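Local coordinates for protein quinone reductase (Klebsiella pneumoniae subsp. pneumoniae, PDB 4GI5) that binds flavin-adenine dinucleotide and probably reduces quinones with electrons from NADH or NADPH, at residues 73-77 and 98-103; 173-179 and 214-220. All blocks are in the same frame, centred on the assembly; numbering follows the deposited sequence.

Contact 1. Residues 73-77 and 98-103; sequences DDSGA and TQSADI
Asp74 meets Ser100 and Ile103 with its side chain while its carbonyl holds the backbone of 98-103. From CB outward, Asp74 CB rests 3.9 Å from CD1 of Ile103, and Asp74 CG lies at 4.1 Å from Ile103 CD1, the two side chains crossing at about a right angle. Asp74 OD1 comes no nearer to Ser100 OG than 3.7 Å, too far for a bond; it forms salt bridges with Lys67 and Arg137, while OD2 accepts from the backbone N of Asp71. The carboxylate is buried, and these partners satisfy it. Arg137 also pairs with Asp102, so one guanidinium bridges both segments and probably offsets the proximity of Asp74 OD1 and Asp102 OD1, 5.0 Å apart.

Two hydrogen bonds join the segments, both accepted by backbone carbonyls. Ser100 N donates to Asp74 O at 3.0 Å, approaching from above the carbonyl plane, 41° out of it. Thr98 OG1 donates to Ser75 O at 2.6 Å; with chi1 at 64° the hydroxyl sits between the backbone N and the carbonyl carbon, turned to this acceptor. At Gly76, phi is 67°, and Gly76 CA lies 3.2 Å from Thr98 O in a CA-H...O contact. Ser100 occupies the N-cap position of helix 101-112, yet its OG makes no capping bond and Ser100 OG donates instead to Asp102 OD1 at 2.7 Å.

Within the flavodoxin-like fold, this pairing ties the loop after strand 55-60 to the start of helix 101-112, so that helix 86-96 lies in the chain between the two joined segments.

Contact 2. Residues 173-179 and 214-220; sequences VTAGGWA and LVFYRTD. With FAD (flavin-adenine dinucleotide), chain H.
Arg218 lays its guanidinium flat on the indole of Trp178, the centres 3.8 Å apart and the planes within 15°. The two side chains run side by side in the same direction: Arg218 CD lies over the Trp178 five-membered ring, 19° off its normal, in a CH-pi contact, whereas Arg218 CZ is off-centre at 3.9 Å from that ring's centroid, a cation-pi contact. A bend at chi3 (67°) turns the arginine's end along the indole. Trp155 of the second subunit also meets the Trp178 ring, at a steep angle, bringing this stack to the dimer interface.

Tyr217 is oriented differently. Ala179 CA sits over one face of the Tyr217 ring, 3.7 Å from the centroid, while Gly177 O lies in plane at the edge. Arg218 N donates to that same carbonyl, so Gly177 O meets both the edge of the Tyr217 ring and the amide of Arg218. Deeper in, CG2 of Thr174 approaches the edge of the Phe216 ring, on the sheet face that packs against helix 224-239; Val173 and Val215 point to the other face.

Parallel strand pairing, with Val173 opposite Val215 and Thr174 opposite Phe216, sets these positions. Beyond it, Ala175 O accepts from Thr219 N, bringing the threonine hydroxyl to the flavin ribityl chain. FAD O4' is hydrogen-bonded to both Thr174 OG1 and Thr219 OG1, at 2.8 and 3.1 Å, and FAD O3' donates to Asp220 OD1 at 2.5 Å. Gly176 N reaches FAD N1 at 3.1 Å, and Gly177 N reaches FAD O2 at 2.8 Å. Loops at the carboxyl ends of adjacent parallel strands thus grip the ribityl chain and pyrimidine edge, as is characteristic of a flavodoxin-like flavin site.

Contacts 1 and 2 lie on opposite sides of the chain's centre, their own centres 36 Å apart and their nearest atoms about 23 Å, and they share no strand or helix. Both are partly buried. Contact 1 joins a loop to the beginning of a helix and involves neither sheet pairing nor direct FAD binding; its chemistry is backbone bonding with a buried aspartate, Asp74, paired with Lys67 and Arg137. Contact 2 begins in the central parallel sheet, with Val173 and Val215 on one face and Thr174 and Phe216 on the other, and ends at an arginine-tryptophan stack by the subunit interface. Unlike contact 1, it also binds the cofactor, through backbone amides, hydroxyls and a carboxylate.

Contact 1. Residues 73-77 and 98-103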
# COMPACT_ATOMS: atom_id res chain seq x y z
N ASP B 73 17.24 10.87 9.89
CA ASP B 73 17.14 11.18 11.32
C ASP B 73 16.80 9.93 12.14
O ASP B 73 16.84 9.95 13.37
CB ASP B 73 16.11 12.24 11.59
CG ASP B 73 16.60 13.65 11.17
OD1 ASP B 73 17.81 13.89 11.14
OD2 ASP B 73 15.80 14.45 10.78
N ASP B 74 16.33 8.85 11.49
CA ASP B 74 16.00 7.62 12.23
C ASP B 74 17.16 6.73 12.55
O ASP B 74 16.96 5.77 13.29
CB ASP B 74 14.97 6.82 11.37
CG ASP B 74 13.71 7.57 11.24
OD1 ASP B 74 13.34 8.43 12.15
OD2 ASP B 74 12.95 7.41 10.22
N SER B 75 18.34 6.96 11.98
CA SER B 75 19.46 6.00 12.07
C SER B 75 20.40 6.34 13.21
O SER B 75 21.25 5.46 13.49
CB SER B 75 20.23 5.82 10.74
OG SER B 75 20.83 7.04 10.31
N GLY B 76 20.26 7.57 13.79
CA GLY B 76 21.03 7.93 15.01
C GLY B 76 22.56 8.05 14.81
O GLY B 76 23.32 7.91 15.72
N ALA B 77 23.02 8.19 13.60
CA ALA B 77 24.50 8.12 13.23
C ALA B 77 24.70 8.71 11.91
O ALA B 77 23.78 8.79 11.10
CB ALA B 77 25.00 6.73 13.25
N THR B 98 21.47 2.22 17.47
CA THR B 98 21.27 3.64 17.35
C THR B 98 19.96 4.11 16.79
O THR B 98 19.80 5.28 16.43
CB THR B 98 22.43 4.28 16.53
OG1 THR B 98 22.48 3.82 15.16
CG2 THR B 98 23.89 3.95 17.18
N GLN B 99 19.05 3.19 16.54
CA GLN B 99 17.80 3.62 15.96
C GLN B 99 17.09 4.64 16.82
O GLN B 99 17.19 4.58 18.10
CB GLN B 99 16.83 2.42 15.74
CG GLN B 99 17.44 1.30 14.92
CD GLN B 99 16.49 0.07 14.94
OE1 GLN B 99 15.96 -0.41 13.87
NE2 GLN B 99 16.35 -0.52 16.11
N SER B 100 16.22 5.46 16.23
CA SER B 100 15.42 6.34 17.06
C SER B 100 14.58 5.61 18.09
O SER B 100 14.10 4.47 17.87
CB SER B 100 14.65 7.37 16.24
OG SER B 100 13.89 6.73 15.36
N ALA B 101 14.34 6.26 19.24
CA ALA B 101 13.69 5.55 20.35
C ALA B 101 12.27 5.12 20.08
O ALA B 101 11.87 4.12 20.63
CB ALA B 101 13.70 6.46 21.59
N ASP B 102 11.52 5.86 19.25
CA ASP B 102 10.14 5.44 18.83
C ASP B 102 10.17 4.07 18.15
O ASP B 102 9.36 3.20 18.46
CB ASP B 102 9.45 6.55 17.97
CG ASP B 102 10.15 6.89 16.71
OD1 ASP B 102 11.40 6.73 16.49
OD2 ASP B 102 9.45 7.52 15.84
N ILE B 103 11.11 3.89 17.23
CA ILE B 103 11.33 2.61 16.53
C ILE B 103 11.62 1.50 17.48
O ILE B 103 11.02 0.42 17.45
CB ILE B 103 12.38 2.76 15.44
CG1 ILE B 103 11.90 3.71 14.36
CG2 ILE B 103 12.82 1.38 14.89
CD1 ILE B 103 12.93 4.14 13.30

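Contact 2. Residues 173-179 and 214-220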
# COMPACT_ATOMS: atom_id res chain seq x y z
N VAL B 173 -10.10 -4.56 9.00
CA VAL B 173 -10.26 -3.54 7.99
C VAL B 173 -11.71 -3.16 7.78
O VAL B 173 -12.59 -3.97 7.62
CB VAL B 173 -9.75 -4.08 6.64
CG1 VAL B 173 -9.84 -3.01 5.53
CG2 VAL B 173 -8.32 -4.60 6.84
N THR B 174 -11.97 -1.87 7.72
CA THR B 174 -13.25 -1.35 7.34
C THR B 174 -13.19 -0.71 5.97
O THR B 174 -12.26 0.06 5.72
CB THR B 174 -13.78 -0.25 8.35
OG1 THR B 174 -12.76 0.72 8.54
CG2 THR B 174 -14.10 -0.84 9.77
N ALA B 175 -14.16 -0.99 5.12
CA ALA B 175 -14.18 -0.51 3.75
C ALA B 175 -15.50 0.15 3.44
O ALA B 175 -16.59 -0.31 3.89
CB ALA B 175 -13.91 -1.68 2.80
N GLY B 176 -15.44 1.20 2.66
CA GLY B 176 -16.68 1.83 2.19
C GLY B 176 -17.41 1.09 1.11
O GLY B 176 -18.65 1.15 1.04
N GLY B 177 -16.68 0.38 0.24
CA GLY B 177 -17.34 -0.32 -0.87
C GLY B 177 -18.15 -1.54 -0.38
O GLY B 177 -18.00 -2.08 0.75
N TRP B 178 -18.99 -2.05 -1.29
CA TRP B 178 -19.79 -3.23 -0.98
C TRP B 178 -18.98 -4.50 -1.07
O TRP B 178 -17.98 -4.62 -1.84
CB TRP B 178 -20.92 -3.30 -2.01
CG TRP B 178 -21.80 -2.17 -2.09
CD1 TRP B 178 -21.75 -0.97 -1.47
CD2 TRP B 178 -23.06 -2.21 -2.79
NE1 TRP B 178 -22.86 -0.24 -1.79
CE2 TRP B 178 -23.67 -0.99 -2.61
CE3 TRP B 178 -23.68 -3.18 -3.57
CZ2 TRP B 178 -24.91 -0.67 -3.21
CZ3 TRP B 178 -24.90 -2.87 -4.18
CH2 TRP B 178 -25.50 -1.64 -3.95
N ALA B 179 -19.41 -5.56 -0.40
CA ALA B 179 -18.73 -6.81 -0.45
C ALA B 179 -18.64 -7.30 -1.94
O ALA B 179 -17.64 -7.89 -2.37
CB ALA B 179 -19.47 -7.88 0.41
N LEU B 214 -10.42 -9.86 9.04
CA LEU B 214 -11.78 -9.48 9.35
C LEU B 214 -12.06 -8.17 8.60
O LEU B 214 -11.39 -7.17 8.87
CB LEU B 214 -11.87 -9.22 10.83
CG LEU B 214 -13.24 -8.74 11.28
CD1 LEU B 214 -14.36 -9.67 10.88
CD2 LEU B 214 -13.21 -8.56 12.78
N VAL B 215 -12.85 -8.27 7.59
CA VAL B 215 -13.19 -7.13 6.75
C VAL B 215 -14.69 -6.82 6.78
O VAL B 215 -15.55 -7.70 6.54
CB VAL B 215 -12.79 -7.37 5.28
CG1 VAL B 215 -13.02 -6.14 4.42
CG2 VAL B 215 -11.35 -7.82 5.23
N PHE B 216 -14.98 -5.57 7.12
CA PHE B 216 -16.31 -5.04 7.10
C PHE B 216 -16.55 -4.15 5.88
O PHE B 216 -15.72 -3.31 5.52
CB PHE B 216 -16.57 -4.22 8.36
CG PHE B 216 -16.44 -4.99 9.64
CD1 PHE B 216 -17.14 -6.22 9.85
CD2 PHE B 216 -15.56 -4.62 10.60
CE1 PHE B 216 -17.05 -6.91 11.05
CE2 PHE B 216 -15.49 -5.35 11.83
CZ PHE B 216 -16.21 -6.43 12.04
N TYR B 217 -17.72 -4.30 5.24
CA TYR B 217 -18.05 -3.56 4.03
C TYR B 217 -19.17 -2.57 4.25
O TYR B 217 -19.92 -2.66 5.27
CB TYR B 217 -18.46 -4.54 2.97
CG TYR B 217 -17.36 -5.46 2.64
CD1 TYR B 217 -16.30 -5.11 1.75
CD2 TYR B 217 -17.33 -6.76 3.19
CE1 TYR B 217 -15.34 -6.03 1.49
CE2 TYR B 217 -16.32 -7.65 2.86
CZ TYR B 217 -15.29 -7.19 2.00
OH TYR B 217 -14.26 -8.11 1.71
N ARG B 218 -19.33 -1.63 3.34
CA ARG B 218 -20.36 -0.61 3.40
C ARG B 218 -20.36 0.13 4.70
O ARG B 218 -21.39 0.42 5.28
CB ARG B 218 -21.78 -1.20 3.17
CG ARG B 218 -21.91 -1.87 1.90
CD ARG B 218 -23.45 -2.13 1.51
NE ARG B 218 -24.20 -0.90 1.25
CZ ARG B 218 -25.36 -0.89 0.53
NH1 ARG B 218 -25.87 -2.03 0.03
NH2 ARG B 218 -25.99 0.25 0.29
N THR B 219 -19.19 0.47 5.18
CA THR B 219 -19.07 0.97 6.52
C THR B 219 -19.47 2.42 6.70
O THR B 219 -19.72 2.79 7.86
CB THR B 219 -17.70 0.79 7.12
OG1 THR B 219 -16.74 1.42 6.32
CG2 THR B 219 -17.47 -0.73 7.22
N ASP B 220 -19.50 3.22 5.64
CA ASP B 220 -19.83 4.61 5.78
C ASP B 220 -21.30 4.83 6.24
O ASP B 220 -21.55 5.89 6.76
CB ASP B 220 -19.54 5.42 4.49
CG ASP B 220 -18.00 5.39 4.09
OD1 ASP B 220 -17.22 5.79 4.92
OD2 ASP B 220 -17.65 5.08 2.91
PA FAD H . -16.60 6.94 10.39
O1A FAD H . -16.03 7.39 11.67
O2A FAD H . -16.78 7.79 9.22
O5B FAD H . -18.08 6.30 10.65
C5B FAD H . -18.84 5.52 9.70
C4B FAD H . -20.23 5.38 10.21
O4B FAD H . -20.21 4.49 11.30
C3B FAD H . -20.87 6.70 10.59
O3B FAD H . -22.15 6.68 9.98
C2B FAD H . -20.96 6.51 12.08
O2B FAD H . -22.00 7.30 12.70
C1B FAD H . -21.14 5.05 12.33
N9A FAD H . -20.71 4.69 13.71
C8A FAD H . -19.60 5.15 14.51
N7A FAD H . -19.60 4.61 15.71
C5A FAD H . -20.78 3.93 15.69
C6A FAD H . -21.55 3.18 16.68
N6A FAD H . -20.93 3.06 17.81
N1A FAD H . -22.75 2.57 16.37
C2A FAD H . -23.24 2.69 15.14
N3A FAD H . -22.58 3.43 14.17
C4A FAD H . -21.44 3.95 14.47
N1 FAD H . -13.32 2.48 0.84
C2 FAD H . -13.04 1.41 0.06
O2 FAD H . -13.86 0.40 -0.03
N3 FAD H . -11.88 1.34 -0.68
C4 FAD H . -11.03 2.39 -0.76
O4 FAD H . -9.94 2.29 -1.35
C4X FAD H . -11.33 3.55 0.04
N5 FAD H . -10.46 4.60 0.05
C5X FAD H . -10.70 5.70 0.92
C6 FAD H . -9.83 6.67 1.01
C7 FAD H . -9.98 7.70 1.94
C7M FAD H . -8.98 8.79 2.04
C8 FAD H . -11.15 7.74 2.74
C8M FAD H . -11.36 8.88 3.70
C9 FAD H . -12.08 6.75 2.65
C9A FAD H . -11.87 5.67 1.75
N10 FAD H . -12.70 4.58 1.72
C10 FAD H . -12.46 3.49 0.89
C1' FAD H . -13.87 4.47 2.60
C2' FAD H . -13.31 4.05 3.96
O2' FAD H . -12.78 2.72 4.04
C3' FAD H . -14.41 4.18 5.07
O3' FAD H . -14.69 5.60 5.10
C4' FAD H . -13.94 3.76 6.47
O4' FAD H . -13.81 2.37 6.51
C5' FAD H . -15.03 4.11 7.52
O5' FAD H . -14.50 3.88 8.79
P FAD H . -14.33 5.18 9.78
O1P FAD H . -13.84 4.66 11.07
O2P FAD H . -13.58 6.28 9.18
O3P FAD H . -15.90 5.55 9.88
O HOH W 1 -20.03 2.75 2.75